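Local coordinates for protein PHOX (PDB 4A9V) that hydrolyses phosphate monoesters as an alkaline phosphatase of the PhoX family, using a complex iron-calcium cofactor held in a beta-propeller, at residues A[269-274]-A[291-296]; A[383-388]-A[402-407]; A[427-432]-A[476-481]. One frame throughout, in Å; residues are numbered along the deposited sequence. Where two conformers were deposited one is given.

All three contacts converge on the mu-oxo-diiron and calcium cluster. Contact 1 supplies E273 and D292, contact 2 supplies E387, and contact 3 supplies D479. Centres of contacts 2 and 3 lie about 8 Å apart, those of contacts 1 and 2 about 9 Å, and those of contacts 1 and 3 about 14 Å. Carboxylates that would probably repel one another share metals: D292 OD2 and E387 OE2 stand 2.8 Å apart at one iron, and E273 OE2 and D479 OD1 3.0 Å apart at one calcium. Away from the metals, T403 OG1 of contact 2 lies 2.8 Å from P478 O of contact 3, a probable hydrogen bond.

Contact 1 of 3, residues A[269-274]-A[291-296]; sequences RFKHEN and DDERGE. With CA (calcium ion), chain Q; FEO (mu-oxo-diiron), chain S.
K271 meets D291, D292 and E293 through its backbone and its side chain. Its carbonyl takes the N-H of D292 (N to K271 O 3.0 Å, 157° at the hydrogen), with the donor in the carbonyl plane. Its own N-H goes to the D291 carboxylate, at 2.9 Å from K271 N to D291 OD1. That bond is bent (140°) and reaches OD1 from above the carboxylate plane; D291 OD2, 3.4 Å from F270 CB, is claimed by R372 in a salt bridge. The extended K271 chain forms a salt bridge, K271 NZ to E293 OE1 3.0 Å, again from above the carboxylate plane. This ammonium also binds Y216, and E293 OE1 has R372 as a second cationic partner. Farther along, E273 and D292 turn their carboxylates to the same iron: E273 OE1 and D292 OD2 are each 2.0 Å from FE2, while E273 OE2 lies 2.3 Å from a calcium ion, so E273 bridges two metals. D292 OD1 forms a salt bridge with R385. The close approach of E273 OE1 to D292 OD2, 3.3 Å, is thus a consequence of shared coordination, and the cationic iron probably offsets the repulsion between the two carboxylates.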
# COMPACT_ATOMS: atom_id res chain seq x y z
N ARG A 269 9.63 -11.25 3.86
CA ARG A 269 8.23 -11.55 4.10
C ARG A 269 7.74 -10.81 5.33
O ARG A 269 8.32 -10.94 6.41
CB ARG A 269 8.03 -13.06 4.28
CG ARG A 269 6.62 -13.46 4.68
CD ARG A 269 6.44 -14.96 4.57
NE ARG A 269 5.24 -15.43 5.25
CZ ARG A 269 5.17 -15.73 6.55
NH1 ARG A 269 6.23 -15.59 7.34
NH2 ARG A 269 4.02 -16.11 7.06
N PHE A 270 6.68 -10.02 5.16
CA PHE A 270 6.05 -9.25 6.22
C PHE A 270 4.79 -8.62 5.60
O PHE A 270 4.38 -9.02 4.52
CB PHE A 270 7.02 -8.22 6.89
CG PHE A 270 7.78 -7.34 5.92
CD1 PHE A 270 7.27 -6.11 5.52
CD2 PHE A 270 9.11 -7.62 5.62
CE1 PHE A 270 8.03 -5.24 4.76
CE2 PHE A 270 9.87 -6.76 4.87
CZ PHE A 270 9.34 -5.55 4.46
N LYS A 271 4.11 -7.75 6.34
CA LYS A 271 2.86 -7.19 5.87
C LYS A 271 3.15 -5.91 5.07
O LYS A 271 3.09 -4.79 5.59
CB LYS A 271 1.88 -7.00 7.03
CG LYS A 271 1.57 -8.33 7.68
CD LYS A 271 0.50 -8.28 8.75
CE LYS A 271 0.42 -9.63 9.45
NZ LYS A 271 -0.56 -9.65 10.56
N HIS A 272 3.61 -6.12 3.84
CA HIS A 272 4.13 -5.04 3.01
C HIS A 272 3.06 -4.03 2.67
O HIS A 272 2.05 -4.40 2.08
CB HIS A 272 4.66 -5.61 1.70
CG HIS A 272 5.91 -6.42 1.84
ND1 HIS A 272 7.14 -5.87 1.75
CD2 HIS A 272 6.11 -7.79 1.98
CE1 HIS A 272 8.07 -6.83 1.85
NE2 HIS A 272 7.45 -8.00 1.99
N GLU A 273 3.35 -2.75 2.87
CA GLU A 273 2.46 -1.68 2.41
C GLU A 273 2.82 -1.28 0.97
O GLU A 273 2.09 -1.61 0.04
CB GLU A 273 2.51 -0.48 3.34
CG GLU A 273 1.52 0.60 2.93
CD GLU A 273 0.18 0.50 3.64
OE1 GLU A 273 0.11 -0.23 4.66
OE2 GLU A 273 -0.78 1.17 3.18
N ASN A 274 3.93 -0.57 0.79
CA ASN A 274 4.38 -0.21 -0.56
C ASN A 274 5.88 -0.46 -0.72
O ASN A 274 6.54 -1.03 0.15
CB ASN A 274 3.95 1.23 -0.98
CG ASN A 274 4.97 2.30 -0.62
OD1 ASN A 274 5.66 2.23 0.40
ND2 ASN A 274 4.98 3.38 -1.40
N ASP A 291 6.31 -2.24 7.03
CA ASP A 291 5.52 -3.37 7.53
C ASP A 291 4.39 -2.81 8.40
O ASP A 291 4.65 -2.32 9.49
CB ASP A 291 6.44 -4.27 8.37
CG ASP A 291 5.78 -5.53 8.85
OD1 ASP A 291 4.63 -5.83 8.45
OD2 ASP A 291 6.44 -6.28 9.60
N ASP A 292 3.17 -2.80 7.87
CA ASP A 292 2.08 -2.10 8.56
C ASP A 292 1.46 -2.97 9.64
O ASP A 292 0.47 -3.66 9.44
CB ASP A 292 1.02 -1.60 7.59
CG ASP A 292 -0.12 -0.91 8.30
OD1 ASP A 292 0.00 -0.67 9.52
OD2 ASP A 292 -1.13 -0.59 7.65
N GLU A 293 2.03 -2.87 10.84
CA GLU A 293 1.42 -3.40 12.04
C GLU A 293 1.99 -2.61 13.20
O GLU A 293 3.10 -2.08 13.12
CB GLU A 293 1.72 -4.90 12.16
CG GLU A 293 1.00 -5.57 13.31
CD GLU A 293 1.05 -7.09 13.26
OE1 GLU A 293 1.11 -7.68 12.16
OE2 GLU A 293 0.99 -7.70 14.35
N ARG A 294 1.21 -2.45 14.26
CA ARG A 294 1.66 -1.69 15.42
C ARG A 294 2.95 -2.31 15.94
O ARG A 294 2.99 -3.50 16.24
CB ARG A 294 0.61 -1.70 16.53
CG ARG A 294 -0.64 -0.91 16.20
CD ARG A 294 -1.63 -0.96 17.36
NE ARG A 294 -2.57 -2.06 17.22
CZ ARG A 294 -3.72 -1.97 16.56
NH1 ARG A 294 -4.09 -0.81 16.03
NH2 ARG A 294 -4.40 -3.07 16.27
N GLY A 295 3.99 -1.50 16.08
CA GLY A 295 5.24 -1.96 16.65
C GLY A 295 6.15 -2.75 15.72
O GLY A 295 7.13 -3.33 16.18
N GLU A 296 5.87 -2.72 14.41
CA GLU A 296 6.75 -3.38 13.44
C GLU A 296 7.65 -2.35 12.73
O GLU A 296 7.79 -1.21 13.20
CB GLU A 296 5.94 -4.24 12.46
CG GLU A 296 5.28 -5.45 13.11
CD GLU A 296 6.24 -6.55 13.57
OE1 GLU A 296 7.45 -6.53 13.28
OE2 GLU A 296 5.73 -7.52 14.16
CA CA Q . -3.02 1.71 3.38
FE1 FEO S . -3.53 -1.90 3.15
FE2 FEO S . -1.58 -0.58 5.70
O FEO S . -3.02 -0.51 4.42
O HOH W 1 -4.65 -0.30 2.23
O HOH W 2 -2.55 1.33 0.94
O HOH W 3 -4.61 3.12 2.09
O HOH W 4 -5.22 1.27 4.74
O HOH W 5 -5.20 -2.09 4.68

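Contact 2 of 3, residues A[383-388]-A[402-407]; sequences MDRPEW and LTNNAK. With CA (calcium ion), chain R; CA (calcium ion), chain Q; FEO (mu-oxo-diiron), chain S.
This is a buried contact between neighbouring antiparallel strands, where 386-391 begins and 398-402 ends and runs on into a loop. P386 and L402 form a non-hydrogen-bonded pair, CA to CA 4.6 Å, with both side chains on one face; L402 CD2 packs on P386 while its CD1 meets M383 CE at 3.9 Å. Beside the pair, T403 N donates to R385 O at 3.1 Å, nearly straight at 165° but from above the carbonyl plane. Strand 386-391 is an edge strand of its antiparallel sheet in this beta-propeller protein, and E387 on it reaches the metal cluster. E387 OE2 binds iron FE2 and two calcium ions, whereas E387 OE1 binds one of those calciums at 2.5 Å and lies 3.1 Å from T403 CB. In the conformer described, T403 also covers the R385 guanidinium: its CG2 sits over the centre of one face, 3.4 Å from CZ. With OG1 anti to the backbone N (chi1 -164°), the hydroxyl goes to P478 and the methyl is left for the arginine. This R385 conformer runs alongside N404, their planes 63° apart, with a weak, tentative bond from NH1 to OD1; R385 also pairs with D292, and N404 ND2 binds S477. In the loop, N405 ND2 donates to D384 OD1 at 3.0 Å from above the carboxylate plane, and these groups also bind Q413 and R408, respectively.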
# COMPACT_ATOMS: atom_id res chain seq x y z
N MET A 383 7.84 0.63 15.33
CA MET A 383 7.28 1.85 14.77
C MET A 383 5.76 1.90 14.87
O MET A 383 5.08 0.86 14.92
CB MET A 383 7.70 2.00 13.30
CG MET A 383 9.21 2.00 13.08
SD MET A 383 10.12 3.30 13.94
CE MET A 383 9.63 4.73 12.99
N ASP A 384 5.22 3.12 14.77
CA ASP A 384 3.78 3.35 14.77
C ASP A 384 3.16 3.11 13.37
O ASP A 384 2.75 4.05 12.69
CB ASP A 384 3.46 4.80 15.19
CG ASP A 384 3.73 5.09 16.66
OD1 ASP A 384 4.03 4.16 17.44
OD2 ASP A 384 3.56 6.28 17.02
N ARG A 385 3.05 1.84 12.99
CA ARG A 385 2.37 1.44 11.76
C ARG A 385 2.88 2.17 10.52
O ARG A 385 2.17 2.97 9.91
CB ARG A 385 0.86 1.61 11.87
CG ARG A 385 0.22 0.70 12.91
CD ARG A 385 -1.29 0.80 12.82
NE ARG A 385 -1.74 0.35 11.51
CZ ARG A 385 -2.87 0.73 10.95
NH1 ARG A 385 -3.80 1.32 11.68
NH2 ARG A 385 -3.14 0.39 9.69
N PRO A 386 4.09 1.81 10.07
CA PRO A 386 4.55 2.30 8.78
C PRO A 386 3.62 1.92 7.66
O PRO A 386 3.29 0.74 7.50
CB PRO A 386 5.92 1.62 8.61
CG PRO A 386 6.30 1.11 9.96
CD PRO A 386 5.02 0.84 10.68
N GLU A 387 3.18 2.91 6.89
CA GLU A 387 2.45 2.64 5.66
C GLU A 387 3.29 3.11 4.48
O GLU A 387 4.38 2.57 4.27
CB GLU A 387 1.00 3.14 5.74
CG GLU A 387 0.19 2.30 6.73
CD GLU A 387 -1.31 2.44 6.57
OE1 GLU A 387 -1.86 3.44 7.08
OE2 GLU A 387 -1.97 1.54 5.98
N TRP A 388 2.82 4.04 3.66
CA TRP A 388 3.53 4.32 2.41
C TRP A 388 4.82 5.08 2.62
O TRP A 388 4.92 5.96 3.47
CB TRP A 388 2.66 5.13 1.45
CG TRP A 388 1.49 4.38 0.89
CD1 TRP A 388 0.53 3.65 1.58
CD2 TRP A 388 0.97 4.52 -0.46
NE1 TRP A 388 -0.50 3.31 0.75
CE2 TRP A 388 -0.32 3.85 -0.48
CE3 TRP A 388 1.39 5.21 -1.59
CZ2 TRP A 388 -1.12 3.84 -1.61
CZ3 TRP A 388 0.55 5.21 -2.71
CH2 TRP A 388 -0.67 4.54 -2.71
N LEU A 402 3.40 7.10 9.43
CA LEU A 402 3.26 6.27 10.61
C LEU A 402 1.84 6.52 11.10
O LEU A 402 1.55 7.59 11.66
CB LEU A 402 4.30 6.68 11.66
CG LEU A 402 5.77 6.56 11.24
CD1 LEU A 402 6.68 7.13 12.32
CD2 LEU A 402 6.11 5.10 10.97
N THR A 403 0.92 5.67 10.68
CA THR A 403 -0.45 6.11 10.54
C THR A 403 -1.13 6.37 11.89
O THR A 403 -1.92 7.30 12.02
CB THR A 403 -1.27 5.16 9.63
OG1 THR A 403 -2.46 5.82 9.22
CG2 THR A 403 -1.63 3.85 10.31
N ASN A 404 -0.81 5.54 12.88
CA ASN A 404 -1.25 5.68 14.27
C ASN A 404 -0.71 4.49 15.06
O ASN A 404 -0.09 3.58 14.48
CB ASN A 404 -2.78 5.79 14.37
CG ASN A 404 -3.50 4.68 13.63
OD1 ASN A 404 -3.32 3.49 13.91
ND2 ASN A 404 -4.38 5.07 12.70
N ASN A 405 -0.87 4.51 16.38
CA ASN A 405 -0.53 3.35 17.20
C ASN A 405 -1.10 3.53 18.59
O ASN A 405 -0.47 4.11 19.48
CB ASN A 405 0.98 3.15 17.28
CG ASN A 405 1.36 1.92 18.07
OD1 ASN A 405 0.49 1.17 18.53
ND2 ASN A 405 2.65 1.64 18.14
N ALA A 406 -2.29 2.99 18.78
CA ALA A 406 -2.99 3.09 20.05
C ALA A 406 -2.21 2.42 21.19
O ALA A 406 -2.48 2.68 22.36
CB ALA A 406 -4.38 2.48 19.92
N LYS A 407 -1.28 1.53 20.84
CA LYS A 407 -0.54 0.80 21.87
C LYS A 407 0.81 1.42 22.20
O LYS A 407 1.51 0.94 23.09
CB LYS A 407 -0.35 -0.66 21.46
CG LYS A 407 -1.64 -1.46 21.33
CD LYS A 407 -1.33 -2.84 20.75
CE LYS A 407 -2.46 -3.83 21.00
NZ LYS A 407 -1.99 -5.23 20.83
CA CA R . -4.19 2.52 6.76
CA CA Q . -3.02 1.71 3.38
FE1 FEO S . -3.53 -1.90 3.15
FE2 FEO S . -1.58 -0.58 5.70
O FEO S . -3.02 -0.51 4.42
O HOH W 6 -5.98 3.56 10.77
O HOH W 7 -4.93 0.28 7.19
O HOH W 2 -2.55 1.33 0.94
O HOH W 1 -4.65 -0.30 2.23
O HOH W 3 -4.61 3.12 2.09
O HOH W 4 -5.22 1.27 4.74

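Contact 3 of 3, residues A[427-432]-A[476-481]; sequences GQILRW and NSPDGL. With CA (calcium ion), chain R; CA (calcium ion), chain Q.
The backbones of strands 428-432 and 478-481 pass with 7.9 Å between their axes at closest approach and 47° between their N-to-C directions, too far apart for pairing in a sheet; their nearest CA atoms, those of G427 and S477, are 5.2 Å apart. The contact is made mainly by apolar side chains, with P478 also resting against the backbone of G427 and Q428. P478 is the central piece. Its ring directs CG at I429 CG1 (4.2 Å), with the two side chains slanting across each other, and the same CG lies 4.1 Å from the carbonyl oxygen of Q428. I429 holds CG1 beside its backbone N, anti to the carbonyl carbon (chi1 -56°), and the extended end beyond it carries CD1 to L481 CD2 at 4.3 Å. One isoleucine branch thus spans the proline and the leucine, which stand three residues apart on the other strand. Just before the strand, G427 CA faces P478 CD at 4.4 Å, a loose contact. G427, with a phi of 89°, takes a backbone shape that favours glycine.

While P478 and L481 meet I429, D479 between them serves the metals. D479 OD2 binds one calcium at 2.3 Å and a second at 2.5 Å, and D479 OD1 binds the second as well, so the carboxylate chelates one ion and bridges to the other. I491 of strand 489-493 touches I429, P478 and L481 alike. Strand 428-434 is itself flanked in its sheet by 398-402 and 443-451, whereas 478-483 is an edge strand of a separate four-stranded antiparallel sheet, so the contact joins two sheets of the propeller.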
# COMPACT_ATOMS: atom_id res chain seq x y z
N GLY A 427 -1.31 9.84 14.25
CA GLY A 427 -0.21 9.56 13.34
C GLY A 427 0.72 10.73 13.07
O GLY A 427 0.58 11.83 13.62
N GLN A 428 1.70 10.47 12.21
CA GLN A 428 2.75 11.42 11.92
C GLN A 428 3.45 10.99 10.63
O GLN A 428 3.23 9.87 10.15
CB GLN A 428 3.76 11.51 13.10
CG GLN A 428 4.51 10.23 13.42
CD GLN A 428 3.87 9.41 14.54
OE1 GLN A 428 2.72 9.62 14.90
NE2 GLN A 428 4.60 8.41 15.03
N ILE A 429 4.16 11.92 10.01
CA ILE A 429 4.95 11.62 8.81
C ILE A 429 6.43 11.81 9.13
O ILE A 429 6.87 12.90 9.55
CB ILE A 429 4.55 12.47 7.59
CG1 ILE A 429 3.05 12.29 7.31
CG2 ILE A 429 5.39 12.07 6.39
CD1 ILE A 429 2.54 13.11 6.14
N LEU A 430 7.17 10.73 8.95
CA LEU A 430 8.59 10.65 9.20
C LEU A 430 9.36 10.92 7.91
O LEU A 430 8.97 10.45 6.84
CB LEU A 430 8.89 9.24 9.71
CG LEU A 430 10.33 8.77 9.80
CD1 LEU A 430 11.11 9.57 10.83
CD2 LEU A 430 10.34 7.29 10.15
N ARG A 431 10.43 11.71 8.00
CA ARG A 431 11.32 11.98 6.87
C ARG A 431 12.72 11.54 7.24
O ARG A 431 13.16 11.75 8.37
CB ARG A 431 11.29 13.47 6.54
CG ARG A 431 12.36 13.92 5.56
CD ARG A 431 12.08 15.30 4.99
NE ARG A 431 11.96 16.31 6.04
CZ ARG A 431 11.48 17.54 5.84
NH1 ARG A 431 11.12 17.93 4.63
NH2 ARG A 431 11.34 18.36 6.87
N TRP A 432 13.47 11.03 6.26
CA TRP A 432 14.91 10.89 6.44
C TRP A 432 15.67 11.32 5.22
O TRP A 432 15.18 11.30 4.09
CB TRP A 432 15.34 9.49 6.90
CG TRP A 432 14.99 8.35 5.98
CD1 TRP A 432 15.77 7.77 4.98
CD2 TRP A 432 13.81 7.50 6.07
NE1 TRP A 432 15.15 6.66 4.46
CE2 TRP A 432 13.97 6.45 5.08
CE3 TRP A 432 12.70 7.49 6.88
CZ2 TRP A 432 13.02 5.44 4.92
CZ3 TRP A 432 11.74 6.50 6.70
CH2 TRP A 432 11.89 5.51 5.73
N ASN A 476 -6.41 13.00 10.19
CA ASN A 476 -5.84 11.92 10.99
C ASN A 476 -5.49 10.72 10.14
O ASN A 476 -6.09 10.49 9.08
CB ASN A 476 -6.75 11.54 12.16
CG ASN A 476 -7.92 10.68 11.75
OD1 ASN A 476 -7.87 9.45 11.87
ND2 ASN A 476 -9.01 11.32 11.32
N SER A 477 -4.50 9.96 10.61
CA SER A 477 -4.12 8.69 10.02
C SER A 477 -3.69 8.84 8.55
O SER A 477 -4.22 8.16 7.66
CB SER A 477 -5.25 7.67 10.14
OG SER A 477 -5.64 7.51 11.50
N PRO A 478 -2.67 9.66 8.30
CA PRO A 478 -2.08 9.65 6.97
C PRO A 478 -1.58 8.25 6.62
O PRO A 478 -1.12 7.51 7.49
CB PRO A 478 -0.92 10.64 7.10
CG PRO A 478 -0.51 10.53 8.53
CD PRO A 478 -1.80 10.32 9.29
N ASP A 479 -1.68 7.89 5.35
CA ASP A 479 -1.49 6.51 4.93
C ASP A 479 -0.77 6.53 3.58
O ASP A 479 0.47 6.46 3.54
CB ASP A 479 -2.87 5.79 4.90
CG ASP A 479 -2.81 4.34 4.46
OD1 ASP A 479 -1.92 3.95 3.68
OD2 ASP A 479 -3.78 3.60 4.79
N GLY A 480 -1.49 6.83 2.51
CA GLY A 480 -0.85 6.97 1.21
C GLY A 480 -0.05 8.26 1.07
O GLY A 480 -0.37 9.28 1.69
N LEU A 481 0.94 8.21 0.19
CA LEU A 481 1.75 9.37 -0.17
C LEU A 481 2.08 9.29 -1.66
O LEU A 481 2.24 8.19 -2.20
CB LEU A 481 3.07 9.37 0.60
CG LEU A 481 3.04 9.56 2.11
CD1 LEU A 481 4.46 9.42 2.65
CD2 LEU A 481 2.45 10.91 2.49
CA CA R . -4.19 2.52 6.76
CA CA Q . -3.02 1.71 3.38
O HOH W 1 -4.65 -0.30 2.23
O HOH W 2 -2.55 1.33 0.94
O HOH W 3 -4.61 3.12 2.09
O HOH W 4 -5.22 1.27 4.74
O HOH W 7 -4.93 0.28 7.19